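Putative uncharacterized protein (Mycobacterium avium, PDB 2Z6V) probably transfers a sulfuryl group to an acceptor that is still unidentified. Local coordinates at residues H195-K200 and K231-V236. Sequence-based numbering, arbitrary orientation.
Sequences HNQDFK and KRYLQV
A single buried polar pair, Gln197 with Tyr233, joins the 3-10 turn 196-198, which follows helix 192-195, to the C-terminal half of helix 224-238, within the sulfotransferase-family part of the chain. Both side chains leave their backbones toward the other segment and cross at about a right angle, together burying a modest 80 Å². The amide of Gln197 arrives at the phenol end of the ring, its plane turned 65° from that of the tyrosine. Gln197 OE1 lies at the ring edge, near the ring plane, 3.3 Å from Tyr233 CE1. The amide nitrogen gives the one hydrogen bond between the segments: Gln197 NE2 to Tyr233 OH, nearly straight at 171° but weak, at a length of 3.3 Å. Extension of the glutamine beyond CG (chi2 171°) carries the amide across to the phenol.

Each polar end has further partners. Gln197 OE1 is hydrogen-bonded to the hydroxyl of Tyr229, one turn earlier on the same helix as Tyr233, and Gln197 NE2 to the carbonyl oxygen of Phe193 in helix 192-195; Tyr233 OH also bonds to Gln139 O. Helix 70-96 adjoins the pair, through Arg86 at Gln197 and Val90 at Tyr233. The direct link between the segments is therefore one weak bond plus an edge contact, set in a wider buried network. Bonds at both oxygen and nitrogen fix the rotation of the glutamine amide, while the phenol serves in both roles, donating to the carbonyl oxygen of Gln139 and accepting from Gln197 NE2.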
loop_
_atom_site.group_PDB
_atom_site.type_symbol
_atom_site.label_atom_id
_atom_site.label_comp_id
_atom_site.label_asym_id
_atom_site.label_seq_id
_atom_site.Cartn_x
_atom_site.Cartn_y
_atom_site.Cartn_z
ATOM N N HIS A 195 6.196 4.546 1.891
ATOM C CA HIS A 195 7.262 4.037 1.042
ATOM C C HIS A 195 7.524 4.840 -0.241
ATOM O O HIS A 195 8.668 5.075 -0.602
ATOM C CB HIS A 195 6.980 2.571 0.663
ATOM C CG HIS A 195 7.172 1.599 1.789
ATOM N ND1 HIS A 195 7.413 0.258 1.578
ATOM C CD2 HIS A 195 7.134 1.765 3.131
ATOM C CE1 HIS A 195 7.517 -0.361 2.740
ATOM N NE2 HIS A 195 7.348 0.531 3.699
ATOM N N ASN A 196 6.474 5.245 -0.944
ATOM C CA ASN A 196 6.668 5.996 -2.172
ATOM C C ASN A 196 7.415 7.301 -1.905
ATOM O O ASN A 196 7.946 7.921 -2.832
ATOM C CB ASN A 196 5.324 6.258 -2.864
ATOM C CG ASN A 196 4.468 7.259 -2.122
ATOM O OD1 ASN A 196 4.740 7.593 -0.965
ATOM N ND2 ASN A 196 3.416 7.739 -2.779
ATOM N N GLN A 197 7.484 7.702 -0.636
ATOM C CA GLN A 197 8.200 8.923 -0.258
ATOM C C GLN A 197 9.714 8.689 -0.295
ATOM O O GLN A 197 10.509 9.617 -0.096
ATOM C CB GLN A 197 7.787 9.384 1.138
ATOM C CG GLN A 197 6.377 9.951 1.225
ATOM C CD GLN A 197 5.933 10.190 2.655
ATOM O OE1 GLN A 197 6.666 10.772 3.459
ATOM N NE2 GLN A 197 4.725 9.743 2.981
ATOM N N ASP A 198 10.112 7.443 -0.526
ATOM C CA ASP A 198 11.523 7.120 -0.633
ATOM C C ASP A 198 11.730 6.590 -2.044
ATOM O O ASP A 198 12.789 6.069 -2.394
ATOM C CB ASP A 198 11.928 6.071 0.403
ATOM C CG ASP A 198 13.433 5.807 0.406
ATOM O OD1 ASP A 198 14.214 6.791 0.480
ATOM O OD2 ASP A 198 13.831 4.621 0.333
ATOM N N PHE A 199 10.687 6.734 -2.854
ATOM C CA PHE A 199 10.692 6.297 -4.243
ATOM C C PHE A 199 11.166 4.866 -4.473
ATOM O O PHE A 199 11.915 4.570 -5.404
ATOM C CB PHE A 199 11.475 7.306 -5.082
ATOM C CG PHE A 199 10.887 8.685 -5.020
ATOM C CD1 PHE A 199 11.346 9.613 -4.090
ATOM C CD2 PHE A 199 9.795 9.025 -5.820
ATOM C CE1 PHE A 199 10.725 10.850 -3.952
ATOM C CE2 PHE A 199 9.163 10.262 -5.689
ATOM C CZ PHE A 199 9.626 11.176 -4.755
ATOM N N LYS A 200 10.690 3.988 -3.596
ATOM C CA LYS A 200 10.958 2.554 -3.633
ATOM C C LYS A 200 9.649 1.901 -3.185
ATOM O O LYS A 200 9.559 1.291 -2.108
ATOM C CB LYS A 200 12.088 2.183 -2.677
ATOM C CG LYS A 200 13.441 2.737 -3.075
ATOM C CD LYS A 200 14.508 2.233 -2.126
ATOM C CE LYS A 200 15.855 2.842 -2.406
ATOM N NZ LYS A 200 16.780 2.502 -1.301
ATOM N N LYS A 231 9.703 3.053 9.958
ATOM C CA LYS A 231 9.768 3.020 11.420
ATOM C C LYS A 231 9.823 4.430 12.020
ATOM O O LYS A 231 9.116 4.729 12.983
ATOM C CB LYS A 231 10.972 2.194 11.880
ATOM C CG LYS A 231 11.205 2.220 13.386
ATOM C CD LYS A 231 12.006 1.005 13.848
ATOM C CE LYS A 231 12.153 0.992 15.364
ATOM N NZ LYS A 231 12.314 -0.386 15.917
ATOM N N ARG A 232 10.653 5.297 11.448
ATOM C CA ARG A 232 10.765 6.676 11.929
ATOM C C ARG A 232 9.418 7.388 11.759
ATOM O O ARG A 232 8.970 8.126 12.640
ATOM C CB ARG A 232 11.846 7.431 11.145
ATOM C CG ARG A 232 13.278 7.056 11.508
ATOM C CD ARG A 232 14.268 7.936 10.766
ATOM N NE ARG A 232 14.932 7.205 9.691
ATOM C CZ ARG A 232 14.940 7.587 8.424
ATOM N NH1 ARG A 232 14.317 8.695 8.064
ATOM N NH2 ARG A 232 15.569 6.858 7.519
ATOM N N TYR A 233 8.785 7.153 10.612
ATOM C CA TYR A 233 7.494 7.735 10.306
ATOM C C TYR A 233 6.511 7.310 11.394
ATOM O O TYR A 233 5.826 8.147 11.984
ATOM C CB TYR A 233 7.001 7.213 8.962
ATOM C CG TYR A 233 6.066 8.130 8.216
ATOM C CD1 TYR A 233 6.550 8.964 7.203
ATOM C CD2 TYR A 233 4.696 8.123 8.469
ATOM C CE1 TYR A 233 5.688 9.768 6.446
ATOM C CE2 TYR A 233 3.817 8.921 7.721
ATOM C CZ TYR A 233 4.321 9.739 6.707
ATOM O OH TYR A 233 3.478 10.517 5.946
ATOM N N LEU A 234 6.442 6.009 11.656
ATOM C CA LEU A 234 5.530 5.503 12.672
ATOM C C LEU A 234 5.867 6.046 14.059
ATOM O O LEU A 234 4.971 6.294 14.866
ATOM C CB LEU A 234 5.538 3.973 12.676
ATOM C CG LEU A 234 5.044 3.362 11.360
ATOM C CD1 LEU A 234 5.135 1.855 11.436
ATOM C CD2 LEU A 234 3.609 3.790 11.101
ATOM N N GLN A 235 7.150 6.255 14.339
ATOM C CA GLN A 235 7.531 6.789 15.644
ATOM C C GLN A 235 7.048 8.232 15.810
ATOM O O GLN A 235 6.779 8.680 16.925
ATOM C CB GLN A 235 9.049 6.698 15.836
ATOM C CG GLN A 235 9.540 5.272 16.027
ATOM C CD GLN A 235 11.039 5.166 15.970
ATOM O OE1 GLN A 235 11.657 5.538 14.973
ATOM N NE2 GLN A 235 11.640 4.656 17.040
ATOM N N VAL A 236 6.933 8.954 14.698
ATOM C CA VAL A 236 6.451 10.328 14.744
ATOM C C VAL A 236 4.938 10.339 15.001
ATOM O O VAL A 236 4.428 11.174 15.752
ATOM C CB VAL A 236 6.737 11.080 13.422
ATOM C CG1 VAL A 236 6.046 12.444 13.442
ATOM C CG2 VAL A 236 8.239 11.236 13.226
#